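Local coordinates for Sn-glycerol-3-phosphate ABC transporter substrate-binding protein UspB (Mycobacterium tuberculosis, PDB 4MFI) that binds glycerophosphocholine and probably delivers it to the membrane components of an ABC transporter for import, at residues D77-A82 and D102-H107; H145-Y150 and G308-A313; D40-H45 and K70-G75; N202-S207 and G391-S396. All blocks are in the same frame, centred on the assembly; numbering follows the deposited sequence.

Contact 1 of 4, residues D77-A82 and D102-H107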
loop_
_atom_site.group_PDB
_atom_site.type_symbol
_atom_site.label_atom_id
_atom_site.label_comp_id
_atom_site.label_asym_id
_atom_site.label_seq_id
_atom_site.Cartn_x
_atom_site.Cartn_y
_atom_site.Cartn_z
ATOM N N ASP A 77 -5.985 -6.350 -12.868
ATOM C CA ASP A 77 -5.740 -5.651 -11.608
ATOM C C ASP A 77 -6.273 -6.466 -10.436
ATOM O O ASP A 77 -6.857 -7.541 -10.638
ATOM C CB ASP A 77 -6.326 -4.224 -11.627
ATOM C CG ASP A 77 -7.836 -4.189 -11.830
ATOM O OD1 ASP A 77 -8.543 -5.141 -11.444
ATOM O OD2 ASP A 77 -8.332 -3.170 -12.355
ATOM N N TYR A 78 -6.086 -5.955 -9.221
ATOM C CA TYR A 78 -6.475 -6.688 -8.024
ATOM C C TYR A 78 -7.980 -6.898 -7.937
ATOM O O TYR A 78 -8.431 -7.922 -7.425
ATOM C CB TYR A 78 -5.974 -5.974 -6.767
ATOM C CG TYR A 78 -4.471 -5.837 -6.687
ATOM C CD1 TYR A 78 -3.628 -6.872 -7.085
ATOM C CD2 TYR A 78 -3.892 -4.668 -6.206
ATOM C CE1 TYR A 78 -2.252 -6.745 -7.002
ATOM C CE2 TYR A 78 -2.522 -4.532 -6.121
ATOM C CZ TYR A 78 -1.704 -5.573 -6.518
ATOM O OH TYR A 78 -0.333 -5.440 -6.434
ATOM N N ASP A 79 -8.754 -5.925 -8.417
ATOM C CA ASP A 79 -10.207 -6.042 -8.393
ATOM C C ASP A 79 -10.667 -7.219 -9.243
ATOM O O ASP A 79 -11.559 -7.972 -8.847
ATOM C CB ASP A 79 -10.871 -4.755 -8.889
ATOM C CG ASP A 79 -10.824 -3.625 -7.868
ATOM O OD1 ASP A 79 -10.916 -3.897 -6.656
ATOM O OD2 ASP A 79 -10.728 -2.450 -8.287
ATOM N N GLU A 80 -10.046 -7.389 -10.407
ATOM C CA GLU A 80 -10.416 -8.480 -11.302
ATOM C C GLU A 80 -10.031 -9.840 -10.727
ATOM O O GLU A 80 -10.785 -10.808 -10.860
ATOM C CB GLU A 80 -9.813 -8.278 -12.695
ATOM C CG GLU A 80 -10.419 -7.106 -13.447
ATOM C CD GLU A 80 -10.039 -7.092 -14.912
ATOM O OE1 GLU A 80 -9.277 -7.993 -15.347
ATOM O OE2 GLU A 80 -10.507 -6.177 -15.626
ATOM N N VAL A 81 -8.871 -9.920 -10.079
ATOM C CA VAL A 81 -8.479 -11.172 -9.437
ATOM C C VAL A 81 -9.504 -11.547 -8.374
ATOM O O VAL A 81 -9.904 -12.707 -8.266
ATOM C CB VAL A 81 -7.080 -11.086 -8.809
ATOM C CG1 VAL A 81 -6.745 -12.373 -8.065
ATOM C CG2 VAL A 81 -6.041 -10.814 -9.886
ATOM N N ALA A 82 -9.938 -10.555 -7.601
ATOM C CA ALA A 82 -10.904 -10.800 -6.543
ATOM C C ALA A 82 -12.223 -11.356 -7.093
ATOM O O ALA A 82 -12.789 -12.287 -6.510
ATOM C CB ALA A 82 -11.140 -9.538 -5.734
ATOM N N ASP A 102 -4.913 -5.004 -0.282
ATOM C CA ASP A 102 -5.078 -4.533 1.091
ATOM C C ASP A 102 -6.523 -4.446 1.580
ATOM O O ASP A 102 -6.754 -4.392 2.785
ATOM C CB ASP A 102 -4.341 -3.195 1.307
ATOM C CG ASP A 102 -4.795 -2.078 0.367
ATOM O OD1 ASP A 102 -5.415 -2.347 -0.680
ATOM O OD2 ASP A 102 -4.490 -0.900 0.671
ATOM N N ARG A 103 -7.483 -4.449 0.655
ATOM C CA ARG A 103 -8.899 -4.355 1.000
ATOM C C ARG A 103 -9.587 -5.699 0.819
ATOM O O ARG A 103 -10.444 -6.091 1.608
ATOM C CB ARG A 103 -9.594 -3.312 0.119
ATOM C CG ARG A 103 -8.943 -1.936 0.154
ATOM C CD ARG A 103 -9.261 -1.133 -1.099
ATOM N NE ARG A 103 -8.985 -1.917 -2.304
ATOM C CZ ARG A 103 -9.671 -1.834 -3.440
ATOM N NH1 ARG A 103 -10.681 -0.970 -3.559
ATOM N NH2 ARG A 103 -9.347 -2.620 -4.461
ATOM N N TRP A 104 -9.209 -6.415 -0.227
ATOM C CA TRP A 104 -9.899 -7.654 -0.546
ATOM C C TRP A 104 -9.553 -8.817 0.380
ATOM O O TRP A 104 -10.388 -9.696 0.590
ATOM C CB TRP A 104 -9.648 -8.051 -1.997
ATOM C CG TRP A 104 -10.475 -7.297 -3.002
ATOM C CD1 TRP A 104 -10.043 -6.334 -3.876
ATOM C CD2 TRP A 104 -11.878 -7.454 -3.247
ATOM N NE1 TRP A 104 -11.094 -5.886 -4.647
ATOM C CE2 TRP A 104 -12.228 -6.562 -4.285
ATOM C CE3 TRP A 104 -12.871 -8.268 -2.695
ATOM C CZ2 TRP A 104 -13.526 -6.463 -4.776
ATOM C CZ3 TRP A 104 -14.161 -8.172 -3.185
ATOM C CH2 TRP A 104 -14.480 -7.269 -4.214
ATOM N N TRP A 105 -8.343 -8.849 0.933
ATOM C CA TRP A 105 -7.985 -10.017 1.740
ATOM C C TRP A 105 -8.929 -10.184 2.934
ATOM O O TRP A 105 -9.366 -11.302 3.221
ATOM C CB TRP A 105 -6.503 -10.024 2.156
ATOM C CG TRP A 105 -6.176 -9.171 3.353
ATOM C CD1 TRP A 105 -5.610 -7.929 3.339
ATOM C CD2 TRP A 105 -6.375 -9.507 4.736
ATOM N NE1 TRP A 105 -5.452 -7.469 4.622
ATOM C CE2 TRP A 105 -5.913 -8.416 5.500
ATOM C CE3 TRP A 105 -6.901 -10.624 5.400
ATOM C CZ2 TRP A 105 -5.968 -8.400 6.894
ATOM C CZ3 TRP A 105 -6.955 -10.612 6.794
ATOM C CH2 TRP A 105 -6.489 -9.505 7.524
ATOM N N PHE A 106 -9.281 -9.082 3.600
ATOM C CA PHE A 106 -10.140 -9.191 4.781
ATOM C C PHE A 106 -11.557 -9.578 4.382
ATOM O O PHE A 106 -12.215 -10.338 5.090
ATOM C CB PHE A 106 -10.155 -7.903 5.606
ATOM C CG PHE A 106 -11.016 -7.988 6.842
ATOM C CD1 PHE A 106 -10.530 -8.573 8.002
ATOM C CD2 PHE A 106 -12.312 -7.486 6.843
ATOM C CE1 PHE A 106 -11.318 -8.656 9.144
ATOM C CE2 PHE A 106 -13.105 -7.571 7.980
ATOM C CZ PHE A 106 -12.608 -8.156 9.131
ATOM N N HIS A 107 -12.032 -9.044 3.259
ATOM C CA HIS A 107 -13.337 -9.435 2.746
ATOM C C HIS A 107 -13.453 -10.955 2.653
ATOM O O HIS A 107 -14.435 -11.557 3.104
ATOM C CB HIS A 107 -13.583 -8.816 1.378
ATOM C CG HIS A 107 -14.778 -9.373 0.688
ATOM N ND1 HIS A 107 -16.062 -8.957 0.968
ATOM C CD2 HIS A 107 -14.890 -10.346 -0.249
ATOM C CE1 HIS A 107 -16.911 -9.636 0.220
ATOM N NE2 HIS A 107 -16.227 -10.489 -0.523
HETATM O O HOH W 1 -11.351 -0.639 -6.401
#
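One carboxylate oxygen, OD1 of D79, serves two side chains of the segment 102-107 from different directions. The indole of W104 stands nearly perpendicular to the carboxylate, the two planes 77° apart, and presents its N-H edge: W104 NE1 donates to D79 OD1 over 2.8 Å, practically straight at 179°, in the ring plane and onto the lone pair that faces away from OD2. R103 arrives obliquely on the other, syn side, R103 NH2 lying 3.0 Å from D79 OD1 in a salt bridge whose donor is tilted out of the carboxylate plane. A bend at chi3 of R103 (-50°) turns the guanidinium back toward D79, and a water between D79 OD2 and R103 NH1 adds a bridge between the same two groups. While D79 holds the edge of the indole, A82 covers one of its faces. The methyl carbon A82 CB sits 3.4 Å from the centroid of the five-membered ring of W104, a CH-pi contact close to the ring normal. Edge and face together fix the rotation of the indole. R103 also pairs with D101 and D392, so its charge is shared among several carboxylates. The contact thus joins the first turns of helices 78-88 and 104-110, both of which pack on strand 97-101, Y78 and V81 from one and W105 from the other, and D392 brings in helix 391-405.

Contact 2 of 4, residues H145-Y150 and G308-A313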
loop_
_atom_site.group_PDB
_atom_site.type_symbol
_atom_site.label_atom_id
_atom_site.label_comp_id
_atom_site.label_asym_id
_atom_site.label_seq_id
_atom_site.Cartn_x
_atom_site.Cartn_y
_atom_site.Cartn_z
ATOM N N HIS A 145 -2.897 -14.781 10.935
ATOM C CA HIS A 145 -2.452 -14.175 9.678
ATOM C C HIS A 145 -3.088 -14.887 8.497
ATOM O O HIS A 145 -3.147 -16.113 8.472
ATOM C CB HIS A 145 -0.927 -14.236 9.539
ATOM C CG HIS A 145 -0.190 -13.398 10.535
ATOM N ND1 HIS A 145 0.073 -13.826 11.818
ATOM C CD2 HIS A 145 0.350 -12.159 10.434
ATOM C CE1 HIS A 145 0.738 -12.887 12.467
ATOM N NE2 HIS A 145 0.922 -11.866 11.648
ATOM N N TYR A 146 -3.544 -14.118 7.512
ATOM C CA TYR A 146 -4.267 -14.681 6.374
ATOM C C TYR A 146 -3.587 -14.508 5.022
ATOM O O TYR A 146 -4.105 -14.965 4.012
ATOM C CB TYR A 146 -5.696 -14.129 6.329
ATOM C CG TYR A 146 -6.524 -14.611 7.489
ATOM C CD1 TYR A 146 -7.232 -15.806 7.413
ATOM C CD2 TYR A 146 -6.556 -13.902 8.688
ATOM C CE1 TYR A 146 -7.978 -16.263 8.486
ATOM C CE2 TYR A 146 -7.295 -14.353 9.765
ATOM C CZ TYR A 146 -8.009 -15.532 9.660
ATOM O OH TYR A 146 -8.750 -15.983 10.733
ATOM N N ALA A 147 -2.433 -13.852 5.001
ATOM C CA ALA A 147 -1.647 -13.734 3.780
ATOM C C ALA A 147 -0.207 -13.399 4.124
ATOM O O ALA A 147 0.113 -13.133 5.282
ATOM C CB ALA A 147 -2.236 -12.668 2.848
ATOM N N VAL A 148 0.651 -13.425 3.107
ATOM C CA VAL A 148 2.065 -13.079 3.230
ATOM C C VAL A 148 2.328 -11.931 2.245
ATOM O O VAL A 148 1.883 -11.990 1.102
ATOM C CB VAL A 148 2.944 -14.310 2.885
ATOM C CG1 VAL A 148 4.427 -13.953 2.835
ATOM C CG2 VAL A 148 2.698 -15.445 3.874
ATOM N N PRO A 149 3.044 -10.878 2.677
ATOM C CA PRO A 149 3.274 -9.742 1.772
ATOM C C PRO A 149 4.064 -10.141 0.527
ATOM O O PRO A 149 4.982 -10.962 0.622
ATOM C CB PRO A 149 4.102 -8.776 2.626
ATOM C CG PRO A 149 4.779 -9.659 3.644
ATOM C CD PRO A 149 3.737 -10.704 3.966
ATOM N N TYR A 150 3.712 -9.564 -0.621
ATOM C CA TYR A 150 4.298 -9.969 -1.898
ATOM C C TYR A 150 4.677 -8.762 -2.759
ATOM O O TYR A 150 5.849 -8.569 -3.084
ATOM C CB TYR A 150 3.304 -10.860 -2.636
ATOM C CG TYR A 150 3.705 -11.328 -4.020
ATOM C CD1 TYR A 150 4.712 -12.276 -4.200
ATOM C CD2 TYR A 150 3.033 -10.866 -5.147
ATOM C CE1 TYR A 150 5.051 -12.732 -5.467
ATOM C CE2 TYR A 150 3.364 -11.316 -6.420
ATOM C CZ TYR A 150 4.372 -12.245 -6.575
ATOM O OH TYR A 150 4.691 -12.702 -7.835
ATOM N N GLY A 308 -0.875 -9.178 -1.082
ATOM C CA GLY A 308 -0.234 -10.344 -0.511
ATOM C C GLY A 308 -0.750 -11.640 -1.103
ATOM O O GLY A 308 -1.715 -11.651 -1.872
ATOM N N LEU A 309 -0.115 -12.743 -0.726
ATOM C CA LEU A 309 -0.490 -14.061 -1.226
ATOM C C LEU A 309 -1.226 -14.855 -0.155
ATOM O O LEU A 309 -0.743 -14.975 0.980
ATOM C CB LEU A 309 0.758 -14.828 -1.670
ATOM C CG LEU A 309 1.589 -14.185 -2.778
ATOM C CD1 LEU A 309 2.822 -15.031 -3.092
ATOM C CD2 LEU A 309 0.742 -13.986 -4.029
ATOM N N ALA A 310 -2.393 -15.390 -0.515
ATOM C CA ALA A 310 -3.240 -16.132 0.418
ATOM C C ALA A 310 -3.517 -17.544 -0.099
ATOM O O ALA A 310 -3.372 -17.819 -1.291
ATOM C CB ALA A 310 -4.559 -15.390 0.628
ATOM N N ILE A 311 -3.939 -18.421 0.805
ATOM C CA ILE A 311 -4.241 -19.811 0.480
ATOM C C ILE A 311 -5.708 -20.083 0.805
ATOM O O ILE A 311 -6.112 -19.995 1.960
ATOM C CB ILE A 311 -3.359 -20.770 1.315
ATOM C CG1 ILE A 311 -1.873 -20.475 1.092
ATOM C CG2 ILE A 311 -3.677 -22.234 1.002
ATOM C CD1 ILE A 311 -0.957 -21.321 1.977
ATOM N N PRO A 312 -6.517 -20.411 -0.213
ATOM C CA PRO A 312 -7.930 -20.708 0.051
ATOM C C PRO A 312 -8.141 -21.845 1.053
ATOM O O PRO A 312 -7.373 -22.817 1.091
ATOM C CB PRO A 312 -8.458 -21.111 -1.327
ATOM C CG PRO A 312 -7.595 -20.324 -2.277
ATOM C CD PRO A 312 -6.220 -20.390 -1.655
ATOM N N ALA A 313 -9.202 -21.717 1.845
ATOM C CA ALA A 313 -9.535 -22.702 2.867
ATOM C C ALA A 313 -9.947 -24.051 2.285
ATOM O O ALA A 313 -9.767 -25.082 2.937
ATOM C CB ALA A 313 -10.638 -22.168 3.775
HETATM O O HOH W 2 -4.601 -17.555 3.450
#
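L309 and Y150 have the largest shares of the surface buried where two antiparallel strands, 144-160 and 307-310, pair in the mixed sheet of this periplasmic-binding-protein fold. Across the pair, V148 and L309 form a hydrogen-bonded couple: L309 N donates to V148 O at 2.8 Å and V148 N returns the bond to L309 O at 3.0 Å. The next couple, P149 with G308, is non-hydrogen-bonded, and there the backbones come close, P149 CA lying 4.2 Å from G308 CA. The short strand segments run at 134°, well short of strictly antiparallel, and Y150 swings over toward L309. With CG anti to the backbone N (chi1 177°), the phenol ring of Y150 reaches the leucine branches: L309 CD2 lies over one ring face, displaced toward the rim, in a CH-pi contact. The buried hydroxyl of Y150 is satisfied by E53, and L309 continues onto V97, L99 and I327, linking the strand pair to strand 97-101 and helix 317-330. Beyond the paired residues, a water spans the widening gap from Y146 O to I311 N. Beside L309 CD2, the other leucine methyl meets the ring near its rim, L309 CD1 lying 3.5 Å from Y150 CD1.

Contact 3 of 4, residues D40-H45 and K70-G75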
loop_
_atom_site.group_PDB
_atom_site.type_symbol
_atom_site.label_atom_id
_atom_site.label_comp_id
_atom_site.label_asym_id
_atom_site.label_seq_id
_atom_site.Cartn_x
_atom_site.Cartn_y
_atom_site.Cartn_z
ATOM N N ASP A 40 -1.788 -23.945 -8.617
ATOM C CA ASP A 40 -2.355 -22.878 -9.439
ATOM C C ASP A 40 -2.174 -21.533 -8.742
ATOM O O ASP A 40 -2.738 -21.298 -7.669
ATOM C CB ASP A 40 -3.838 -23.150 -9.735
ATOM C CG ASP A 40 -4.047 -24.330 -10.685
ATOM O OD1 ASP A 40 -3.309 -24.431 -11.690
ATOM O OD2 ASP A 40 -4.941 -25.171 -10.423
ATOM N N PHE A 41 -1.356 -20.672 -9.341
ATOM C CA PHE A 41 -1.023 -19.363 -8.785
ATOM C C PHE A 41 -1.739 -18.294 -9.604
ATOM O O PHE A 41 -1.398 -18.053 -10.766
ATOM C CB PHE A 41 0.501 -19.166 -8.812
ATOM C CG PHE A 41 0.963 -17.793 -8.400
ATOM C CD1 PHE A 41 0.194 -16.992 -7.559
ATOM C CD2 PHE A 41 2.174 -17.299 -8.866
ATOM C CE1 PHE A 41 0.625 -15.723 -7.196
ATOM C CE2 PHE A 41 2.617 -16.033 -8.501
ATOM C CZ PHE A 41 1.842 -15.246 -7.662
ATOM N N TRP A 42 -2.747 -17.676 -8.994
ATOM C CA TRP A 42 -3.530 -16.630 -9.646
ATOM C C TRP A 42 -2.965 -15.255 -9.336
ATOM O O TRP A 42 -3.006 -14.797 -8.189
ATOM C CB TRP A 42 -4.986 -16.683 -9.188
ATOM C CG TRP A 42 -5.768 -17.835 -9.740
ATOM C CD1 TRP A 42 -5.276 -18.968 -10.330
ATOM C CD2 TRP A 42 -7.194 -17.962 -9.760
ATOM N NE1 TRP A 42 -6.311 -19.790 -10.711
ATOM C CE2 TRP A 42 -7.499 -19.195 -10.370
ATOM C CE3 TRP A 42 -8.243 -17.150 -9.317
ATOM C CZ2 TRP A 42 -8.811 -19.639 -10.543
ATOM C CZ3 TRP A 42 -9.545 -17.592 -9.491
ATOM C CH2 TRP A 42 -9.817 -18.822 -10.099
ATOM N N SER A 43 -2.441 -14.599 -10.364
ATOM C CA SER A 43 -1.828 -13.286 -10.214
ATOM C C SER A 43 -2.327 -12.314 -11.281
ATOM O O SER A 43 -2.738 -12.724 -12.370
ATOM C CB SER A 43 -0.307 -13.414 -10.313
ATOM O OG SER A 43 0.321 -12.148 -10.213
ATOM N N SER A 44 -2.293 -11.026 -10.957
ATOM C CA SER A 44 -2.555 -9.981 -11.938
ATOM C C SER A 44 -1.245 -9.454 -12.519
ATOM O O SER A 44 -1.245 -8.522 -13.323
ATOM C CB SER A 44 -3.331 -8.833 -11.296
ATOM O OG SER A 44 -2.658 -8.375 -10.137
ATOM N N HIS A 45 -0.135 -10.064 -12.112
ATOM C CA HIS A 45 1.192 -9.644 -12.562
ATOM C C HIS A 45 1.428 -8.157 -12.297
ATOM O O HIS A 45 1.727 -7.402 -13.228
ATOM C CB HIS A 45 1.385 -9.928 -14.060
ATOM C CG HIS A 45 0.846 -11.253 -14.511
ATOM N ND1 HIS A 45 1.207 -12.447 -13.923
ATOM C CD2 HIS A 45 -0.020 -11.571 -15.502
ATOM C CE1 HIS A 45 0.581 -13.441 -14.528
ATOM N NE2 HIS A 45 -0.167 -12.938 -15.493
ATOM N N LYS A 70 1.572 -23.503 -12.023
ATOM C CA LYS A 70 0.963 -22.911 -13.199
ATOM C C LYS A 70 0.643 -21.451 -12.882
ATOM O O LYS A 70 -0.102 -21.162 -11.940
ATOM C CB LYS A 70 -0.307 -23.684 -13.564
ATOM C CG LYS A 70 -1.099 -23.120 -14.725
ATOM C CD LYS A 70 -0.265 -22.945 -15.979
ATOM C CE LYS A 70 -1.124 -22.398 -17.117
ATOM N NZ LYS A 70 -0.332 -22.114 -18.350
ATOM N N LEU A 71 1.234 -20.539 -13.649
ATOM C CA LEU A 71 0.957 -19.115 -13.502
ATOM C C LEU A 71 -0.276 -18.766 -14.320
ATOM O O LEU A 71 -0.286 -18.910 -15.544
ATOM C CB LEU A 71 2.154 -18.281 -13.962
ATOM C CG LEU A 71 2.025 -16.760 -13.811
ATOM C CD1 LEU A 71 1.880 -16.379 -12.346
ATOM C CD2 LEU A 71 3.224 -16.049 -14.429
ATOM N N ILE A 72 -1.325 -18.329 -13.631
ATOM C CA ILE A 72 -2.588 -18.006 -14.267
ATOM C C ILE A 72 -2.761 -16.494 -14.299
ATOM O O ILE A 72 -2.638 -15.845 -13.263
ATOM C CB ILE A 72 -3.761 -18.603 -13.465
ATOM C CG1 ILE A 72 -3.608 -20.117 -13.321
ATOM C CG2 ILE A 72 -5.092 -18.250 -14.112
ATOM C CD1 ILE A 72 -3.664 -20.842 -14.629
ATOM N N ASP A 73 -3.027 -15.933 -15.478
ATOM C CA ASP A 73 -3.403 -14.522 -15.578
ATOM C C ASP A 73 -4.841 -14.383 -15.090
ATOM O O ASP A 73 -5.794 -14.656 -15.829
ATOM C CB ASP A 73 -3.266 -14.007 -17.014
ATOM C CG ASP A 73 -3.378 -12.485 -17.111
ATOM O OD1 ASP A 73 -3.882 -11.848 -16.157
ATOM O OD2 ASP A 73 -2.963 -11.923 -18.150
ATOM N N ALA A 74 -4.989 -13.947 -13.845
ATOM C CA ALA A 74 -6.286 -13.935 -13.182
ATOM C C ALA A 74 -6.968 -12.572 -13.258
ATOM O O ALA A 74 -8.034 -12.368 -12.673
ATOM C CB ALA A 74 -6.130 -14.376 -11.727
ATOM N N GLY A 75 -6.369 -11.635 -13.982
ATOM C CA GLY A 75 -6.982 -10.325 -14.123
ATOM C C GLY A 75 -5.975 -9.230 -14.396
ATOM O O GLY A 75 -4.780 -9.414 -14.178
HETATM O O HOH W 3 -2.423 -8.775 -15.936
#
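F41 and L71 run alongside each other from neighbouring strands, with F41 CD2 3.6 Å from L71 CD1; on the opposite face of the sheet W42 and I72 do likewise. Here I72 CG2 sits over a face of the indole of W42, and A74 CB meets W42 CB at 3.6 Å. The imidazole of H45 reaches back across the strand end, its edge toward L71 with H45 CE1 3.7 Å from L71 CG, and its plane 65° from the carboxylate of D73. Between these two layers of side chains the backbones pair in parallel, bonds alternating between the strands: F41 N to K70 O (2.9 Å), I72 N to F41 O, S43 N to I72 O, and A74 N to S43 O. Further out, an ST turn, H45 N donating to S43 OG at 2.9 Å, bends the chain as it leaves the strand, while K84 makes a cation-pi contact with W42. In this first beta-alpha-beta unit of the fold, regular backbone bonds and apolar side chains join the strands, whereas at their C-terminal ends the carboxylate of E53 ties both the ST turn and the imidazole, through S43 OG and H45 ND1, to the connecting helix 50-63.

Contact 4 of 4, residues N202-S207 and G391-S396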
loop_
_atom_site.group_PDB
_atom_site.type_symbol
_atom_site.label_atom_id
_atom_site.label_comp_id
_atom_site.label_asym_id
_atom_site.label_seq_id
_atom_site.Cartn_x
_atom_site.Cartn_y
_atom_site.Cartn_z
ATOM N N ASN A 202 -6.032 12.495 -6.282
ATOM C CA ASN A 202 -7.487 12.561 -6.420
ATOM C C ASN A 202 -8.159 11.358 -5.757
ATOM O O ASN A 202 -7.521 10.634 -4.987
ATOM C CB ASN A 202 -7.909 12.726 -7.887
ATOM C CG ASN A 202 -7.629 11.491 -8.735
ATOM O OD1 ASN A 202 -7.290 10.412 -8.232
ATOM N ND2 ASN A 202 -7.802 11.642 -10.040
ATOM N N ALA A 203 -9.432 11.130 -6.061
ATOM C CA ALA A 203 -10.192 10.096 -5.359
ATOM C C ALA A 203 -9.694 8.674 -5.601
ATOM O O ALA A 203 -10.141 7.740 -4.938
ATOM C CB ALA A 203 -11.670 10.201 -5.692
ATOM N N ASP A 204 -8.785 8.487 -6.552
ATOM C CA ASP A 204 -8.236 7.148 -6.739
ATOM C C ASP A 204 -7.191 6.741 -5.702
ATOM O O ASP A 204 -6.895 5.552 -5.566
ATOM C CB ASP A 204 -7.682 6.975 -8.150
ATOM C CG ASP A 204 -8.753 6.573 -9.151
ATOM O OD1 ASP A 204 -9.749 5.928 -8.745
ATOM O OD2 ASP A 204 -8.594 6.896 -10.345
ATOM N N LEU A 205 -6.637 7.708 -4.969
ATOM C CA LEU A 205 -5.569 7.396 -4.021
ATOM C C LEU A 205 -5.556 8.223 -2.739
ATOM O O LEU A 205 -4.797 7.923 -1.819
ATOM C CB LEU A 205 -4.207 7.521 -4.708
ATOM C CG LEU A 205 -3.089 6.639 -4.160
ATOM C CD1 LEU A 205 -3.452 5.176 -4.320
ATOM C CD2 LEU A 205 -1.786 6.941 -4.868
ATOM N N ILE A 206 -6.381 9.261 -2.660
ATOM C CA ILE A 206 -6.248 10.206 -1.555
ATOM C C ILE A 206 -6.551 9.606 -0.168
ATOM O O ILE A 206 -5.900 9.973 0.805
ATOM C CB ILE A 206 -7.056 11.511 -1.810
ATOM C CG1 ILE A 206 -6.717 12.599 -0.781
ATOM C CG2 ILE A 206 -8.549 11.222 -1.806
ATOM C CD1 ILE A 206 -5.255 13.015 -0.793
ATOM N N SER A 207 -7.493 8.667 -0.051
ATOM C CA SER A 207 -7.678 8.081 1.284
ATOM C C SER A 207 -6.440 7.323 1.749
ATOM O O SER A 207 -6.186 7.222 2.946
ATOM C CB SER A 207 -8.922 7.194 1.397
ATOM O OG SER A 207 -8.770 5.988 0.669
ATOM N N GLY A 391 -14.771 1.574 2.112
ATOM C CA GLY A 391 -14.324 2.679 2.942
ATOM C C GLY A 391 -13.276 3.549 2.263
ATOM O O GLY A 391 -13.292 4.786 2.378
ATOM N N ASP A 392 -12.354 2.908 1.555
ATOM C CA ASP A 392 -11.365 3.650 0.786
ATOM C C ASP A 392 -12.009 4.590 -0.223
ATOM O O ASP A 392 -11.601 5.742 -0.350
ATOM C CB ASP A 392 -10.400 2.698 0.075
ATOM C CG ASP A 392 -11.088 1.787 -0.919
ATOM O OD1 ASP A 392 -12.143 1.211 -0.574
ATOM O OD2 ASP A 392 -10.579 1.649 -2.057
ATOM N N ARG A 393 -13.034 4.106 -0.921
ATOM C CA ARG A 393 -13.659 4.881 -1.984
ATOM C C ARG A 393 -14.543 6.001 -1.432
ATOM O O ARG A 393 -14.580 7.112 -1.975
ATOM C CB ARG A 393 -14.478 3.958 -2.892
ATOM C CG ARG A 393 -13.682 2.788 -3.504
ATOM C CD ARG A 393 -12.528 3.242 -4.387
ATOM N NE ARG A 393 -12.948 4.223 -5.388
ATOM C CZ ARG A 393 -12.155 4.705 -6.342
ATOM N NH1 ARG A 393 -10.899 4.284 -6.439
ATOM N NH2 ARG A 393 -12.615 5.606 -7.201
ATOM N N ILE A 394 -15.263 5.697 -0.359
ATOM C CA ILE A 394 -16.156 6.673 0.258
ATOM C C ILE A 394 -15.358 7.790 0.944
ATOM O O ILE A 394 -15.662 8.976 0.787
ATOM C CB ILE A 394 -17.115 5.977 1.251
ATOM C CG1 ILE A 394 -18.032 5.006 0.495
ATOM C CG2 ILE A 394 -17.916 6.995 2.051
ATOM C CD1 ILE A 394 -18.832 4.079 1.400
ATOM N N ILE A 395 -14.319 7.426 1.690
ATOM C CA ILE A 395 -13.450 8.441 2.285
ATOM C C ILE A 395 -12.752 9.277 1.203
ATOM O O ILE A 395 -12.679 10.508 1.307
ATOM C CB ILE A 395 -12.432 7.809 3.254
ATOM C CG1 ILE A 395 -13.174 7.203 4.456
ATOM C CG2 ILE A 395 -11.412 8.840 3.718
ATOM C CD1 ILE A 395 -12.319 6.289 5.339
ATOM N N SER A 396 -12.255 8.622 0.157
ATOM C CA SER A 396 -11.619 9.348 -0.938
ATOM C C SER A 396 -12.567 10.330 -1.600
ATOM O O SER A 396 -12.159 11.444 -1.936
ATOM C CB SER A 396 -11.066 8.402 -1.999
ATOM O OG SER A 396 -9.872 7.791 -1.558
HETATM O O HOH W 4 -9.788 5.557 -3.317
#
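The backbones come closest at S207 and S396, whose CA atoms are 4.7 Å apart, where the start of helix 206-209 meets the first turns of helix 391-405. Small side chains permit this approach: S207 N donates to S396 OG at 2.9 Å, and that hydroxyl in turn donates to D392 O in its own helix. S396 OG stands beside its backbone N (chi1 -76°), which leaves it facing both D392 O and the neighbouring amide. Around the serines, I206 CG2 packs near S396 O, and I395 CG2 touches S207 CB at 3.8 Å. On the exposed side of the contact, R393 grips D204 end-on, D204 OD1 lying in the guanidinium plane and taking both R393 NH1 (3.1 Å) and R393 NH2 (3.3 Å), while A203 O lies over one guanidinium face. An Asx turn, D204 N to N202 OD1, shapes the loop that carries D204. Helix 391-405 is held on another side by helix 409-427, against which I394 packs, while further along it E400 accepts from A203 N.

How the contacts relate
Contact 2 is the buried one, contact 3 is partly buried, and both belong to the same mixed sheet, touching through L309 and Y150 against F41. Their antiparallel and parallel pairings rest on backbone bonds lined with apolar side chains. Contact 1 lies at the surface and contact 4 is partly buried; both join helix starts, and side-chain polar groups do more of the work, with an arginine-carboxylate pair in each. Contact 1 follows directly from contact 3, since strand 69-73 leads into helix 78-88. Contact 4 touches neither sheet contact; its link to the others is the R103 to D392 salt bridge with contact 1.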